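Local coordinates for protein chorismate synthase (Campylobacter jejuni, PDB 1SQ1) that probably catalyses the FMNH2-dependent anti-1,4-elimination of phosphate from 5-enolpyruvylshikimate-3-phosphate to give chorismate, the branch point of aromatic amino acid biosynthesis, at residues 138-149 / 333-344; 207-218 / 279-290. One frame throughout, in Å; residues are numbered along the deposited sequence.

Contact 1: 138-149 / 333-344; sequences AAMLLREFDICV and SAMVRLVLADCL
Val149 and Arg337 pass alongside one another, pointing opposite ways, the valine CB lying 3.8 Å from Arg337 CD. The arginine chain bends at chi2 (95°) and again at chi3, which lays its methylenes against Ala139 and Leu142 of helix 138-143: Arg337 CG is 3.6 Å from Ala139 CB, and Leu142 CD1 meets the same CG. Ala139 CB also lies over one face of the guanidinium. NH1 comes close to Val149 O, but the angle is too poor for a hydrogen bond; the charge is paired through NH2 with Glu42 of helix 36-45. Val149 spreads its two methyls along helix 333-344, CG1 against Val336 CG1 and CG2 to Leu340 CD1 at 3.9 Å.

Helix 138-143 crosses helix 333-344 at 54°, with 8.7 Å between the axes, and Ala138 CB against Ala341 CB (3.7 Å) lets the backbones come near. In this interface Leu142 is a knob in a hole made by Arg337, Leu340, Ala341 and Leu344. The first helix then stops in a Schellman motif with Asp146 at C-prime, and the chain turns into strand 148-156. Helix 333-344 therefore packs against both the end of helix 128-143 and the start of strand 148-156, consistent with the beta-alpha-beta sandwich fold of chorismate synthases.

Near the C-terminal end of 333-344, Leu344 has its CG anti to the backbone N (chi1 -158°) and sends its two methyls to different partners. CD1 meets Leu142 CD2 at 3.7 Å, and also the tip of Leu141, which approaches it end to end. CD2 sits over a face of the Phe145 ring, 4.0 Å from the centroid, in a CH-pi contact. Tyr359 of the second subunit meets that ring edge-to-face, and its OH is hydrogen-bonded to Leu344 O.

Contact 2: 207-218 / 279-290; sequences VFTKVSGMLIGL and GISNGENLILKT
Six backbone hydrogen bonds join strands 207-212 and 286-290 as an antiparallel ladder, two at each of the hydrogen-bonded pairs Val207-Thr290, Thr209-Leu288 and Val211-Leu286. The straightest runs from Thr209 N to Leu288 O (2.8 Å, 171°). In their five-stranded antiparallel sheet, 148-156 flanks 205-212 and 240-245 flanks 286-292. Beyond the strands, Ser281 ties down the loop 213-218. Its OG lies between its own backbone N and carbonyl carbon (chi1 59°), where it donates to Leu215 O from above the carbonyl plane (3.2 Å) and accepts from Leu218 N (3.0 Å). Gly217 N reaches Ser281 O, and Ser281 N reaches Leu218 O.

On one face of the sheet Val211 and Leu286 run alongside, pointing the same way, CB to CB 3.4 Å. The bent chain of selenomethionine Met214 carries its SE to Leu286 CD2 (3.8 Å), crossing at about a right angle; helix 325-346 covers this face. On the other, Ile287 CG2 meets the Phe208 ring at its edge, in plane with it, 3.6 Å from CE1, while Lys289 NZ pairs with Glu165.

Strand pairing thus rests on main-chain bonds, whereas two more and a donating and accepting serine hydroxyl hold the loop.

How the contacts relate
After an N-terminal sheet (strands between 3 and 82), the chain enters 138-149, the end of helix 128-143 and the start of strand 148-156. Strand 205-212 follows, and contact 2 closes a loop of 60 residues when 279-290 returns beside 207-218. The chain then reaches helix 325-346, whose residues 333-344 close the longer loop of contact 1 around all of contact 2. The two do not cross. They join directly, since strands 148-156 and 205-212 are neighbours in one sheet: Cys148 O probably accepts a hydrogen bond from Ser212 N, and Val149 packs on Val211. Helix 325-346, a partner in contact 1, also packs on contact 2, with Leu340 on Val211 and Met214, and Tyr359 of the second subunit touches each.

Contact 1: 138-149 / 333-344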
loop_
_atom_site.group_PDB
_atom_site.type_symbol
_atom_site.label_atom_id
_atom_site.label_comp_id
_atom_site.label_asym_id
_atom_site.label_seq_id
_atom_site.Cartn_x
_atom_site.Cartn_y
_atom_site.Cartn_z
ATOM N N ALA A 138 -14.600 13.413 6.639
ATOM C CA ALA A 138 -14.250 13.582 5.244
ATOM C C ALA A 138 -15.192 14.536 4.534
ATOM O O ALA A 138 -14.790 15.205 3.589
ATOM C CB ALA A 138 -14.222 12.237 4.534
ATOM N N ALA A 139 -16.442 14.610 4.980
ATOM C CA ALA A 139 -17.396 15.516 4.335
ATOM C C ALA A 139 -16.954 16.959 4.561
ATOM O O ALA A 139 -17.227 17.831 3.738
ATOM C CB ALA A 139 -18.795 15.305 4.880
HETATM N N MSE A 140 -16.264 17.206 5.672
HETATM C CA MSE A 140 -15.777 18.538 5.961
HETATM C C MSE A 140 -14.845 19.002 4.850
HETATM O O MSE A 140 -14.909 20.148 4.429
HETATM C CB MSE A 140 -15.087 18.558 7.325
HETATM C CG MSE A 140 -16.062 18.441 8.492
HETATM SE SE MSE A 140 -15.219 18.031 10.187
HETATM C CE MSE A 140 -16.496 16.739 10.874
ATOM N N LEU A 141 -13.989 18.118 4.354
ATOM C CA LEU A 141 -13.086 18.493 3.263
ATOM C C LEU A 141 -13.866 18.612 1.957
ATOM O O LEU A 141 -13.505 19.393 1.089
ATOM C CB LEU A 141 -11.959 17.458 3.112
ATOM C CG LEU A 141 -10.877 17.586 2.025
ATOM C CD1 LEU A 141 -11.312 16.910 0.755
ATOM C CD2 LEU A 141 -10.562 19.047 1.777
ATOM N N LEU A 142 -14.944 17.841 1.832
ATOM C CA LEU A 142 -15.780 17.861 0.636
ATOM C C LEU A 142 -16.603 19.137 0.514
ATOM O O LEU A 142 -16.871 19.613 -0.593
ATOM C CB LEU A 142 -16.715 16.651 0.623
ATOM C CG LEU A 142 -16.094 15.304 0.254
ATOM C CD1 LEU A 142 -17.171 14.234 0.255
ATOM C CD2 LEU A 142 -15.454 15.397 -1.127
ATOM N N ARG A 143 -17.016 19.678 1.654
ATOM C CA ARG A 143 -17.798 20.908 1.675
ATOM C C ARG A 143 -16.954 22.037 1.087
ATOM O O ARG A 143 -17.467 22.882 0.358
ATOM C CB ARG A 143 -18.223 21.266 3.109
ATOM C CG ARG A 143 -19.169 22.462 3.186
ATOM C CD ARG A 143 -19.557 22.844 4.620
ATOM N NE ARG A 143 -20.458 24.005 4.662
ATOM C CZ ARG A 143 -21.779 23.957 4.475
ATOM N NH1 ARG A 143 -22.497 25.075 4.523
ATOM N NH2 ARG A 143 -22.392 22.796 4.258
ATOM N N GLU A 144 -15.657 22.038 1.383
ATOM C CA GLU A 144 -14.775 23.080 0.873
ATOM C C GLU A 144 -14.784 23.143 -0.648
ATOM O O GLU A 144 -14.341 24.133 -1.215
ATOM C CB GLU A 144 -13.342 22.865 1.362
ATOM C CG GLU A 144 -13.200 22.870 2.883
ATOM C CD GLU A 144 -13.415 24.241 3.509
ATOM O OE1 GLU A 144 -13.454 24.323 4.758
ATOM O OE2 GLU A 144 -13.531 25.234 2.758
ATOM N N PHE A 145 -15.284 22.099 -1.306
ATOM C CA PHE A 145 -15.343 22.066 -2.772
ATOM C C PHE A 145 -16.790 21.961 -3.224
ATOM O O PHE A 145 -17.084 21.707 -4.398
ATOM C CB PHE A 145 -14.556 20.876 -3.324
ATOM C CG PHE A 145 -13.067 21.022 -3.197
ATOM C CD1 PHE A 145 -12.281 21.234 -4.324
ATOM C CD2 PHE A 145 -12.451 20.957 -1.952
ATOM C CE1 PHE A 145 -10.908 21.383 -4.212
ATOM C CE2 PHE A 145 -11.082 21.106 -1.830
ATOM C CZ PHE A 145 -10.305 21.318 -2.959
ATOM N N ASP A 146 -17.686 22.167 -2.267
ATOM C CA ASP A 146 -19.125 22.096 -2.492
ATOM C C ASP A 146 -19.581 20.822 -3.151
ATOM O O ASP A 146 -20.347 20.837 -4.121
ATOM C CB ASP A 146 -19.629 23.306 -3.279
ATOM C CG ASP A 146 -19.953 24.474 -2.373
ATOM O OD1 ASP A 146 -20.682 24.237 -1.375
ATOM O OD2 ASP A 146 -19.495 25.612 -2.651
ATOM N N ILE A 147 -19.091 19.716 -2.602
ATOM C CA ILE A 147 -19.445 18.390 -3.069
ATOM C C ILE A 147 -20.390 17.874 -1.988
ATOM O O ILE A 147 -20.042 17.812 -0.806
ATOM C CB ILE A 147 -18.195 17.491 -3.200
ATOM C CG1 ILE A 147 -17.282 18.053 -4.291
ATOM C CG2 ILE A 147 -18.605 16.073 -3.563
ATOM C CD1 ILE A 147 -15.996 17.273 -4.513
ATOM N N CYS A 148 -21.602 17.533 -2.395
ATOM C CA CYS A 148 -22.586 17.064 -1.446
ATOM C C CYS A 148 -22.980 15.629 -1.714
ATOM O O CYS A 148 -23.275 15.258 -2.850
ATOM C CB CYS A 148 -23.817 17.961 -1.498
ATOM S SG CYS A 148 -24.942 17.703 -0.133
ATOM N N VAL A 149 -22.977 14.828 -0.656
ATOM C CA VAL A 149 -23.342 13.422 -0.752
ATOM C C VAL A 149 -24.532 13.159 0.166
ATOM O O VAL A 149 -24.472 13.431 1.365
ATOM C CB VAL A 149 -22.158 12.506 -0.343
ATOM C CG1 VAL A 149 -22.585 11.050 -0.386
ATOM C CG2 VAL A 149 -20.984 12.724 -1.285
ATOM N N SER A 333 -23.555 6.585 2.895
ATOM C CA SER A 333 -23.155 7.973 2.674
ATOM C C SER A 333 -21.720 8.183 3.136
ATOM O O SER A 333 -20.883 8.661 2.375
ATOM C CB SER A 333 -24.074 8.946 3.419
ATOM O OG SER A 333 -25.254 9.207 2.677
ATOM N N ALA A 334 -21.444 7.817 4.388
ATOM C CA ALA A 334 -20.110 7.963 4.959
ATOM C C ALA A 334 -19.049 7.359 4.045
ATOM O O ALA A 334 -18.051 8.003 3.742
ATOM C CB ALA A 334 -20.057 7.307 6.332
HETATM N N MSE A 335 -19.275 6.125 3.605
HETATM C CA MSE A 335 -18.338 5.446 2.723
HETATM C C MSE A 335 -18.109 6.188 1.410
HETATM O O MSE A 335 -16.965 6.323 0.963
HETATM C CB MSE A 335 -18.805 4.015 2.414
HETATM C CG MSE A 335 -18.815 3.068 3.598
HETATM SE SE MSE A 335 -17.185 3.083 4.651
HETATM C CE MSE A 335 -15.918 2.356 3.369
ATOM N N VAL A 336 -19.180 6.658 0.779
ATOM C CA VAL A 336 -19.014 7.375 -0.480
ATOM C C VAL A 336 -18.287 8.682 -0.205
ATOM O O VAL A 336 -17.603 9.228 -1.067
ATOM C CB VAL A 336 -20.362 7.666 -1.156
ATOM C CG1 VAL A 336 -20.137 8.480 -2.411
ATOM C CG2 VAL A 336 -21.056 6.354 -1.504
ATOM N N ARG A 337 -18.412 9.161 1.024
ATOM C CA ARG A 337 -17.760 10.389 1.426
ATOM C C ARG A 337 -16.262 10.123 1.443
ATOM O O ARG A 337 -15.512 10.777 0.716
ATOM C CB ARG A 337 -18.209 10.790 2.823
ATOM C CG ARG A 337 -18.546 12.247 2.969
ATOM C CD ARG A 337 -20.040 12.501 2.801
ATOM N NE ARG A 337 -20.802 12.241 4.021
ATOM C CZ ARG A 337 -21.968 12.831 4.287
ATOM N NH1 ARG A 337 -22.479 13.708 3.419
ATOM N NH2 ARG A 337 -22.634 12.547 5.400
ATOM N N LEU A 338 -15.838 9.159 2.268
ATOM C CA LEU A 338 -14.423 8.806 2.392
ATOM C C LEU A 338 -13.752 8.631 1.035
ATOM O O LEU A 338 -12.690 9.198 0.775
ATOM C CB LEU A 338 -14.263 7.527 3.210
ATOM C CG LEU A 338 -14.565 7.631 4.713
ATOM C CD1 LEU A 338 -14.952 6.267 5.213
ATOM C CD2 LEU A 338 -13.369 8.159 5.498
ATOM N N VAL A 339 -14.371 7.848 0.164
ATOM C CA VAL A 339 -13.801 7.636 -1.157
ATOM C C VAL A 339 -13.579 8.968 -1.885
ATOM O O VAL A 339 -12.443 9.306 -2.219
ATOM C CB VAL A 339 -14.705 6.741 -2.016
ATOM C CG1 VAL A 339 -14.063 6.503 -3.369
ATOM C CG2 VAL A 339 -14.945 5.423 -1.305
ATOM N N LEU A 340 -14.653 9.727 -2.128
ATOM C CA LEU A 340 -14.524 11.009 -2.835
ATOM C C LEU A 340 -13.466 11.937 -2.235
ATOM O O LEU A 340 -12.679 12.535 -2.971
ATOM C CB LEU A 340 -15.864 11.744 -2.897
ATOM C CG LEU A 340 -16.839 11.201 -3.948
ATOM C CD1 LEU A 340 -18.126 11.979 -3.886
ATOM C CD2 LEU A 340 -16.218 11.266 -5.335
ATOM N N ALA A 341 -13.440 12.052 -0.910
ATOM C CA ALA A 341 -12.467 12.904 -0.255
ATOM C C ALA A 341 -11.096 12.298 -0.438
ATOM O O ALA A 341 -10.081 12.964 -0.243
ATOM C CB ALA A 341 -12.786 13.024 1.203
ATOM N N ASP A 342 -11.062 11.017 -0.796
ATOM C CA ASP A 342 -9.789 10.338 -1.019
ATOM C C ASP A 342 -9.304 10.624 -2.452
ATOM O O ASP A 342 -8.153 10.990 -2.643
ATOM C CB ASP A 342 -9.938 8.825 -0.755
ATOM C CG ASP A 342 -8.616 8.053 -0.878
ATOM O OD1 ASP A 342 -8.673 6.803 -0.838
ATOM O OD2 ASP A 342 -7.533 8.670 -1.015
ATOM N N CYS A 343 -10.178 10.496 -3.449
ATOM C CA CYS A 343 -9.768 10.767 -4.831
ATOM C C CYS A 343 -9.405 12.231 -4.995
ATOM O O CYS A 343 -8.573 12.592 -5.834
ATOM C CB CYS A 343 -10.890 10.470 -5.821
ATOM S SG CYS A 343 -11.615 8.835 -5.709
ATOM N N LEU A 344 -10.054 13.068 -4.191
ATOM C CA LEU A 344 -9.851 14.512 -4.224
ATOM C C LEU A 344 -8.391 14.859 -3.922
ATOM O O LEU A 344 -7.821 15.768 -4.531
ATOM C CB LEU A 344 -10.800 15.173 -3.211
ATOM C CG LEU A 344 -11.187 16.641 -3.372
ATOM C CD1 LEU A 344 -12.334 16.974 -2.439
ATOM C CD2 LEU A 344 -9.997 17.492 -3.079
#

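Contact 2: 207-218 / 279-290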
loop_
_atom_site.group_PDB
_atom_site.type_symbol
_atom_site.label_atom_id
_atom_site.label_comp_id
_atom_site.label_asym_id
_atom_site.label_seq_id
_atom_site.Cartn_x
_atom_site.Cartn_y
_atom_site.Cartn_z
ATOM N N VAL A 207 -31.056 1.244 -1.234
ATOM C CA VAL A 207 -30.597 2.595 -0.943
ATOM C C VAL A 207 -30.151 3.376 -2.163
ATOM O O VAL A 207 -29.608 2.808 -3.116
ATOM C CB VAL A 207 -29.452 2.578 0.062
ATOM C CG1 VAL A 207 -28.831 3.952 0.157
ATOM C CG2 VAL A 207 -29.977 2.141 1.416
ATOM N N PHE A 208 -30.395 4.686 -2.122
ATOM C CA PHE A 208 -30.022 5.587 -3.210
ATOM C C PHE A 208 -29.074 6.685 -2.728
ATOM O O PHE A 208 -29.428 7.490 -1.867
ATOM C CB PHE A 208 -31.264 6.245 -3.808
ATOM C CG PHE A 208 -30.961 7.200 -4.927
ATOM C CD1 PHE A 208 -30.416 6.744 -6.122
ATOM C CD2 PHE A 208 -31.214 8.562 -4.786
ATOM C CE1 PHE A 208 -30.127 7.630 -7.165
ATOM C CE2 PHE A 208 -30.927 9.453 -5.823
ATOM C CZ PHE A 208 -30.384 8.988 -7.013
ATOM N N THR A 209 -27.869 6.718 -3.282
ATOM C CA THR A 209 -26.895 7.732 -2.901
ATOM C C THR A 209 -26.628 8.651 -4.073
ATOM O O THR A 209 -26.162 8.222 -5.127
ATOM C CB THR A 209 -25.557 7.133 -2.487
ATOM O OG1 THR A 209 -25.746 6.189 -1.423
ATOM C CG2 THR A 209 -24.641 8.241 -2.025
ATOM N N LYS A 210 -26.933 9.924 -3.874
ATOM C CA LYS A 210 -26.741 10.926 -4.902
ATOM C C LYS A 210 -25.651 11.890 -4.474
ATOM O O LYS A 210 -25.612 12.319 -3.320
ATOM C CB LYS A 210 -28.052 11.676 -5.139
ATOM C CG LYS A 210 -27.923 12.935 -5.971
ATOM C CD LYS A 210 -29.230 13.237 -6.669
ATOM C CE LYS A 210 -29.525 14.721 -6.707
ATOM N NZ LYS A 210 -29.882 15.221 -5.344
ATOM N N VAL A 211 -24.750 12.213 -5.398
ATOM C CA VAL A 211 -23.676 13.146 -5.098
ATOM C C VAL A 211 -23.731 14.286 -6.107
ATOM O O VAL A 211 -23.660 14.056 -7.318
ATOM C CB VAL A 211 -22.300 12.461 -5.168
ATOM C CG1 VAL A 211 -21.232 13.397 -4.644
ATOM C CG2 VAL A 211 -22.316 11.174 -4.364
ATOM N N SER A 212 -23.873 15.510 -5.602
ATOM C CA SER A 212 -23.958 16.705 -6.443
ATOM C C SER A 212 -22.714 17.570 -6.289
ATOM O O SER A 212 -21.927 17.384 -5.357
ATOM C CB SER A 212 -25.171 17.535 -6.048
ATOM O OG SER A 212 -25.051 17.926 -4.690
ATOM N N GLY A 213 -22.560 18.531 -7.197
ATOM C CA GLY A 213 -21.410 19.413 -7.159
ATOM C C GLY A 213 -20.158 18.614 -7.427
ATOM O O GLY A 213 -19.107 18.852 -6.835
HETATM N N MSE A 214 -20.271 17.646 -8.325
HETATM C CA MSE A 214 -19.139 16.799 -8.651
HETATM C C MSE A 214 -18.084 17.486 -9.507
HETATM O O MSE A 214 -18.412 18.140 -10.498
HETATM C CB MSE A 214 -19.628 15.531 -9.356
HETATM C CG MSE A 214 -20.084 14.432 -8.409
HETATM SE SE MSE A 214 -18.613 13.809 -7.321
HETATM C CE MSE A 214 -17.496 13.137 -8.753
ATOM N N LEU A 215 -16.817 17.340 -9.117
ATOM C CA LEU A 215 -15.715 17.919 -9.880
ATOM C C LEU A 215 -15.462 16.958 -11.033
ATOM O O LEU A 215 -16.154 15.955 -11.142
ATOM C CB LEU A 215 -14.455 18.049 -9.011
ATOM C CG LEU A 215 -14.655 18.822 -7.705
ATOM C CD1 LEU A 215 -13.366 18.861 -6.907
ATOM C CD2 LEU A 215 -15.140 20.216 -8.018
ATOM N N ILE A 216 -14.492 17.254 -11.891
ATOM C CA ILE A 216 -14.183 16.369 -13.013
ATOM C C ILE A 216 -12.809 15.754 -12.826
ATOM O O ILE A 216 -11.914 16.389 -12.295
ATOM C CB ILE A 216 -14.214 17.129 -14.361
ATOM C CG1 ILE A 216 -15.661 17.366 -14.792
ATOM C CG2 ILE A 216 -13.483 16.339 -15.442
ATOM C CD1 ILE A 216 -15.788 18.163 -16.063
ATOM N N GLY A 217 -12.645 14.503 -13.232
ATOM C CA GLY A 217 -11.348 13.873 -13.087
ATOM C C GLY A 217 -11.088 13.145 -11.781
ATOM O O GLY A 217 -9.992 12.634 -11.586
ATOM N N LEU A 218 -12.060 13.104 -10.878
ATOM C CA LEU A 218 -11.869 12.380 -9.632
ATOM C C LEU A 218 -11.838 10.877 -9.917
ATOM O O LEU A 218 -12.810 10.308 -10.409
ATOM C CB LEU A 218 -12.990 12.703 -8.655
ATOM C CG LEU A 218 -12.882 14.102 -8.062
ATOM C CD1 LEU A 218 -14.031 14.351 -7.105
ATOM C CD2 LEU A 218 -11.553 14.234 -7.335
ATOM N N GLY A 279 -13.972 5.424 -15.547
ATOM C CA GLY A 279 -13.477 5.284 -14.191
ATOM C C GLY A 279 -13.171 6.603 -13.535
ATOM O O GLY A 279 -12.702 6.654 -12.401
ATOM N N ILE A 280 -13.429 7.686 -14.254
ATOM C CA ILE A 280 -13.184 9.008 -13.705
ATOM C C ILE A 280 -14.504 9.761 -13.807
ATOM O O ILE A 280 -15.282 9.520 -14.744
ATOM C CB ILE A 280 -12.025 9.732 -14.470
ATOM C CG1 ILE A 280 -12.466 10.155 -15.863
ATOM C CG2 ILE A 280 -10.839 8.783 -14.623
ATOM C CD1 ILE A 280 -13.020 11.570 -15.923
ATOM N N SER A 281 -14.768 10.634 -12.831
ATOM C CA SER A 281 -16.009 11.420 -12.787
ATOM C C SER A 281 -16.024 12.428 -13.922
ATOM O O SER A 281 -14.986 13.002 -14.246
ATOM C CB SER A 281 -16.133 12.152 -11.448
ATOM O OG SER A 281 -15.035 13.010 -11.234
ATOM N N ASN A 282 -17.197 12.647 -14.519
ATOM C CA ASN A 282 -17.336 13.571 -15.645
ATOM C C ASN A 282 -18.005 14.904 -15.297
ATOM O O ASN A 282 -18.261 15.722 -16.180
ATOM C CB ASN A 282 -18.139 12.904 -16.759
ATOM C CG ASN A 282 -19.600 12.727 -16.393
ATOM O OD1 ASN A 282 -20.028 13.090 -15.292
ATOM N ND2 ASN A 282 -20.378 12.174 -17.319
ATOM N N GLY A 283 -18.299 15.120 -14.019
ATOM C CA GLY A 283 -18.946 16.355 -13.619
ATOM C C GLY A 283 -20.396 16.134 -13.225
ATOM O O GLY A 283 -20.882 16.719 -12.258
ATOM N N GLU A 284 -21.101 15.283 -13.962
ATOM C CA GLU A 284 -22.499 15.020 -13.648
ATOM C C GLU A 284 -22.681 14.457 -12.246
ATOM O O GLU A 284 -21.731 13.988 -11.627
ATOM C CB GLU A 284 -23.091 14.067 -14.678
ATOM C CG GLU A 284 -23.189 14.678 -16.054
ATOM C CD GLU A 284 -24.089 15.907 -16.084
ATOM O OE1 GLU A 284 -23.579 17.028 -16.333
ATOM O OE2 GLU A 284 -25.310 15.751 -15.846
ATOM N N ASN A 285 -23.909 14.508 -11.746
ATOM C CA ASN A 285 -24.210 13.993 -10.418
ATOM C C ASN A 285 -23.823 12.538 -10.359
ATOM O O ASN A 285 -23.599 11.912 -11.396
ATOM C CB ASN A 285 -25.694 14.103 -10.133
ATOM C CG ASN A 285 -26.166 15.525 -10.103
ATOM O OD1 ASN A 285 -26.086 16.189 -9.071
ATOM N ND2 ASN A 285 -26.646 16.017 -11.241
ATOM N N LEU A 286 -23.766 11.994 -9.153
ATOM C CA LEU A 286 -23.400 10.598 -8.980
ATOM C C LEU A 286 -24.648 9.801 -8.635
ATOM O O LEU A 286 -25.340 10.115 -7.667
ATOM C CB LEU A 286 -22.350 10.473 -7.868
ATOM C CG LEU A 286 -20.984 9.814 -8.132
ATOM C CD1 LEU A 286 -20.426 10.146 -9.518
ATOM C CD2 LEU A 286 -20.037 10.269 -7.047
ATOM N N ILE A 287 -24.944 8.784 -9.442
ATOM C CA ILE A 287 -26.112 7.931 -9.217
ATOM C C ILE A 287 -25.659 6.552 -8.768
ATOM O O ILE A 287 -25.318 5.706 -9.588
ATOM C CB ILE A 287 -26.955 7.759 -10.499
ATOM C CG1 ILE A 287 -27.214 9.122 -11.148
ATOM C CG2 ILE A 287 -28.285 7.102 -10.159
ATOM C CD1 ILE A 287 -27.958 10.072 -10.251
ATOM N N LEU A 288 -25.671 6.333 -7.460
ATOM C CA LEU A 288 -25.230 5.071 -6.882
ATOM C C LEU A 288 -26.359 4.382 -6.150
ATOM O O LEU A 288 -27.054 5.008 -5.365
ATOM C CB LEU A 288 -24.097 5.322 -5.883
ATOM C CG LEU A 288 -22.985 6.237 -6.360
ATOM C CD1 LEU A 288 -21.896 6.307 -5.311
ATOM C CD2 LEU A 288 -22.457 5.720 -7.678
ATOM N N LYS A 289 -26.543 3.093 -6.390
ATOM C CA LYS A 289 -27.597 2.384 -5.692
ATOM C C LYS A 289 -27.029 1.175 -4.972
ATOM O O LYS A 289 -26.337 0.356 -5.580
ATOM C CB LYS A 289 -28.691 1.958 -6.668
ATOM C CG LYS A 289 -29.224 3.063 -7.558
ATOM C CD LYS A 289 -30.428 2.557 -8.306
ATOM C CE LYS A 289 -30.829 3.465 -9.455
ATOM N NZ LYS A 289 -29.813 3.429 -10.560
ATOM N N THR A 290 -27.319 1.080 -3.674
ATOM C CA THR A 290 -26.854 -0.020 -2.823
ATOM C C THR A 290 -28.038 -0.832 -2.290
ATOM O O THR A 290 -28.893 -0.310 -1.565
ATOM C CB THR A 290 -26.083 0.498 -1.608
ATOM O OG1 THR A 290 -25.010 1.325 -2.049
ATOM C CG2 THR A 290 -25.514 -0.651 -0.815
#